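Local coordinates for sulfur oxidation protein soxB (Thermus thermophilus, PDB 2WDD) that probably hydrolyses the sulfur-sulfur bond of cysteine S-thiosulfonate as a dimanganese thiosulfohydrolase in the Sox sulfur-oxidation pathway, at residues 48-53 and 373-378. Sequence-based numbering, arbitrary orientation. Where two conformers were deposited one is given.
Sequences EPPNLI and KRDTLY
Asn51 meets Asp375, the head of an Asx turn, where two buried loops join: the loop before helix 67-74, from the metal-binding half of this 5'-nucleotidase-family protein, and the one leading into helix 380-392 of the C-terminal half. Asp375 CG stands anti to its own N (chi1 -173°), which brings the carboxylate alongside the Asn51 amide with the two planes nearly perpendicular. ND2 of Asn51 donates to the syn side of Asp375 OD1 at 2.8 Å, in a nearly straight bond that lies in the amide plane. OD2 closes the turn, accepting Leu377 N from above the carboxylate plane and, on its anti lone pair, Tyr378 N at 2.9 Å. Tyr555 OH also bonds to OD2, so both carboxylate oxygens are gripped and the group's rotation is probably fixed. Next along, Thr376 N gives a bent bond to Asn51 O (3.1 Å), while OG1 of Thr376, beside its own N at chi1 -58°, accepts Ile53 N at 2.9 Å. Beyond the polar row, Ile53 CD1 meets Leu377 CD1 at 3.5 Å, the side chains crossing at about a right angle beside Val550 of strand 548-550. At the other end, in the conformer given, the Arg374 chain bends at chi2 and chi3, and the Pro49 ring lies over one guanidinium face, CG offset toward its rim. Asp465 takes NH1 in a salt bridge, and the arginine side chain runs about 4 Å from that of His288, a manganese ligand, which puts this end of the contact near the dimetal site. On the backbone, Pro49 CA makes a CA-H...O contact with Arg374 O at 3.4 Å.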
ATOM      1  N   GLU A  48      -3.818  -2.426  10.612  1.00  7.69           N
ATOM      2  CA  GLU A  48      -3.973  -1.057  10.152  1.00  7.59           C
ATOM      3  C   GLU A  48      -3.185  -0.117  11.059  1.00  9.31           C
ATOM      4  O   GLU A  48      -2.830  -0.461  12.188  1.00  9.58           O
ATOM      5  CB  GLU A  48      -5.452  -0.654  10.114  1.00  8.60           C
ATOM      6  CG  GLU A  48      -6.239  -1.469   9.093  1.00  9.63           C
ATOM      7  CD  GLU A  48      -5.757  -1.238   7.666  1.00 15.63           C
ATOM      8  OE1 GLU A  48      -5.585  -0.068   7.264  1.00 14.07           O
ATOM      9  OE2 GLU A  48      -5.498  -2.231   6.959  1.00 12.52           O
ATOM     10  N   PRO A  49      -2.904   1.099  10.572  1.00  7.01           N
ATOM     11  CA  PRO A  49      -2.091   2.035  11.352  1.00  6.05           C
ATOM     12  C   PRO A  49      -2.755   2.503  12.626  1.00  8.96           C
ATOM     13  O   PRO A  49      -3.949   2.800  12.638  1.00  9.00           O
ATOM     14  CB  PRO A  49      -1.935   3.241  10.419  1.00  7.25           C
ATOM     15  CG  PRO A  49      -3.044   3.119   9.411  1.00 11.00           C
ATOM     16  CD  PRO A  49      -3.235   1.620   9.235  1.00  7.77           C
ATOM     17  N   PRO A  50      -1.969   2.678  13.686  1.00  7.15           N
ATOM     18  CA  PRO A  50      -2.553   3.237  14.907  1.00  7.76           C
ATOM     19  C   PRO A  50      -2.815   4.747  14.744  1.00 10.56           C
ATOM     20  O   PRO A  50      -3.655   5.309  15.456  1.00 10.53           O
ATOM     21  CB  PRO A  50      -1.485   2.979  15.981  1.00 10.52           C
ATOM     22  CG  PRO A  50      -0.530   2.004  15.390  1.00 14.64           C
ATOM     23  CD  PRO A  50      -0.639   2.084  13.895  1.00  9.33           C
ATOM     24  N   ASN A  51      -2.110   5.403  13.814  1.00  8.11           N
ATOM     25  CA  ASN A  51      -2.325   6.839  13.601  1.00  8.30           C
ATOM     26  C   ASN A  51      -2.279   7.180  12.130  1.00 10.21           C
ATOM     27  O   ASN A  51      -1.433   6.654  11.388  1.00  9.41           O
ATOM     28  CB  ASN A  51      -1.250   7.692  14.283  1.00  7.54           C
ATOM     29  CG  ASN A  51      -1.133   7.407  15.759  1.00 10.03           C
ATOM     30  OD1 ASN A  51      -1.807   8.035  16.585  1.00 10.74           O
ATOM     31  ND2 ASN A  51      -0.273   6.453  16.105  1.00  9.82           N
ATOM     32  N   LEU A  52      -3.192   8.067  11.738  1.00  8.69           N
ATOM     33  CA  LEU A  52      -3.224   8.658  10.397  1.00  8.24           C
ATOM     34  C   LEU A  52      -3.441  10.145  10.671  1.00 13.21           C
ATOM     35  O   LEU A  52      -4.563  10.654  10.624  1.00 13.81           O
ATOM     36  CB  LEU A  52      -4.333   8.076   9.527  1.00  8.25           C
ATOM     37  CG  LEU A  52      -4.079   6.662   8.988  1.00 11.37           C
ATOM     38  CD1 LEU A  52      -5.348   6.142   8.295  1.00 11.84           C
ATOM     39  CD2 LEU A  52      -2.907   6.699   7.996  1.00 13.15           C
ATOM     40  N   ILE A  53      -2.357  10.806  11.050  1.00 10.57           N
ATOM     41  CA  ILE A  53      -2.397  12.204  11.444  1.00 11.17           C
ATOM     42  C   ILE A  53      -2.642  13.130  10.269  1.00 16.03           C
ATOM     43  O   ILE A  53      -2.055  12.974   9.201  1.00 14.94           O
ATOM     44  CB  ILE A  53      -1.120  12.569  12.204  1.00 13.74           C
ATOM     45  CG1 ILE A  53      -1.015  11.720  13.468  1.00 14.41           C
ATOM     46  CG2 ILE A  53      -1.051  14.067  12.497  1.00 13.50           C
ATOM     47  CD1 ILE A  53       0.389  11.664  14.057  1.00 15.37           C
ATOM     48  N   LYS A 373       4.194  -2.148  10.936  1.00  8.23           N
ATOM     49  CA  LYS A 373       4.851  -1.194  10.058  1.00  8.39           C
ATOM     50  C   LYS A 373       4.112   0.114   9.810  1.00  9.79           C
ATOM     51  O   LYS A 373       4.722   1.180   9.761  1.00  9.99           O
ATOM     52  CB  LYS A 373       5.087  -1.859   8.692  1.00 10.23           C
ATOM     53  CG  LYS A 373       5.514  -0.888   7.587  1.00 11.58           C
ATOM     54  CD  LYS A 373       6.998  -0.558   7.721  1.00 10.37           C
ATOM     55  CE  LYS A 373       7.448   0.527   6.736  1.00 11.77           C
ATOM     56  NZ  LYS A 373       8.943   0.541   6.636  1.00  9.91           N
ATOM     57  N   ARG A 374       2.802   0.043   9.603  1.00  8.66           N
ATOM     58  CA  ARG A 374       2.040   1.232   9.242  0.50  8.07           C
ATOM     59  C   ARG A 374       1.739   2.206  10.368  1.00 10.05           C
ATOM     60  O   ARG A 374       1.310   1.803  11.448  1.00  9.58           O
ATOM     61  CB  ARG A 374       0.756   0.848   8.508  0.50  8.85           C
ATOM     62  CG  ARG A 374       0.990   0.170   7.164  0.50 14.14           C
ATOM     63  CD  ARG A 374       0.100   0.772   6.089  0.50 21.78           C
ATOM     64  NE  ARG A 374       0.099   2.231   6.143  0.50 20.96           N
ATOM     65  CZ  ARG A 374      -0.983   2.985   5.969  0.50 30.47           C
ATOM     66  NH1 ARG A 374      -0.886   4.304   6.033  0.50 23.47           N
ATOM     67  NH2 ARG A 374      -2.154   2.425   5.704  0.50 19.47           N
ATOM     68  N   ASP A 375       1.959   3.492  10.087  1.00  7.64           N
ATOM     69  CA  ASP A 375       1.691   4.577  11.025  1.00  6.38           C
ATOM     70  C   ASP A 375       2.177   5.871  10.384  1.00  8.94           C
ATOM     71  O   ASP A 375       3.117   5.854   9.596  1.00  8.83           O
ATOM     72  CB  ASP A 375       2.437   4.380  12.352  1.00  8.49           C
ATOM     73  CG  ASP A 375       2.032   5.411  13.402  1.00 12.68           C
ATOM     74  OD1 ASP A 375       0.872   5.323  13.850  1.00 11.25           O
ATOM     75  OD2 ASP A 375       2.814   6.348  13.717  1.00 10.78           O
ATOM     76  N   THR A 376       1.610   7.007  10.764  1.00  7.81           N
ATOM     77  CA  THR A 376       2.140   8.250  10.195  1.00  6.87           C
ATOM     78  C   THR A 376       3.614   8.452  10.557  1.00  9.95           C
ATOM     79  O   THR A 376       4.403   8.931   9.736  1.00  9.27           O
ATOM     80  CB  THR A 376       1.340   9.457  10.709  1.00 11.05           C
ATOM     81  OG1 THR A 376      -0.037   9.294  10.362  1.00 10.59           O
ATOM     82  CG2 THR A 376       1.876  10.770  10.099  1.00 10.68           C
ATOM     83  N   LEU A 377       3.963   8.161  11.809  1.00  9.09           N
ATOM     84  CA  LEU A 377       5.255   8.543  12.345  1.00  9.42           C
ATOM     85  C   LEU A 377       6.223   7.503  12.857  1.00 11.69           C
ATOM     86  O   LEU A 377       7.438   7.750  12.868  1.00 10.64           O
ATOM     87  CB  LEU A 377       5.027   9.529  13.504  1.00  9.60           C
ATOM     88  CG  LEU A 377       4.172  10.755  13.169  1.00 12.21           C
ATOM     89  CD1 LEU A 377       3.872  11.524  14.454  1.00 12.79           C
ATOM     90  CD2 LEU A 377       4.903  11.648  12.163  1.00 13.83           C
ATOM     91  N   TYR A 378       5.698   6.419  13.419  1.00  8.56           N
ATOM     92  CA  TYR A 378       6.551   5.493  14.139  1.00  8.43           C
ATOM     93  C   TYR A 378       5.993   4.078  14.102  1.00 10.36           C
ATOM     94  O   TYR A 378       4.788   3.877  14.150  1.00  9.03           O
ATOM     95  CB  TYR A 378       6.631   5.954  15.609  1.00  9.09           C
ATOM     96  CG  TYR A 378       7.219   4.918  16.542  1.00 10.43           C
ATOM     97  CD1 TYR A 378       8.584   4.840  16.747  1.00 12.28           C
ATOM     98  CD2 TYR A 378       6.399   4.013  17.207  1.00 11.70           C
ATOM     99  CE1 TYR A 378       9.133   3.850  17.554  1.00 11.80           C
ATOM    100  CE2 TYR A 378       6.937   3.009  18.015  1.00 12.33           C
ATOM    101  CZ  TYR A 378       8.305   2.952  18.194  1.00 15.58           C
ATOM    102  OH  TYR A 378       8.847   1.970  18.993  1.00 14.97           O
TER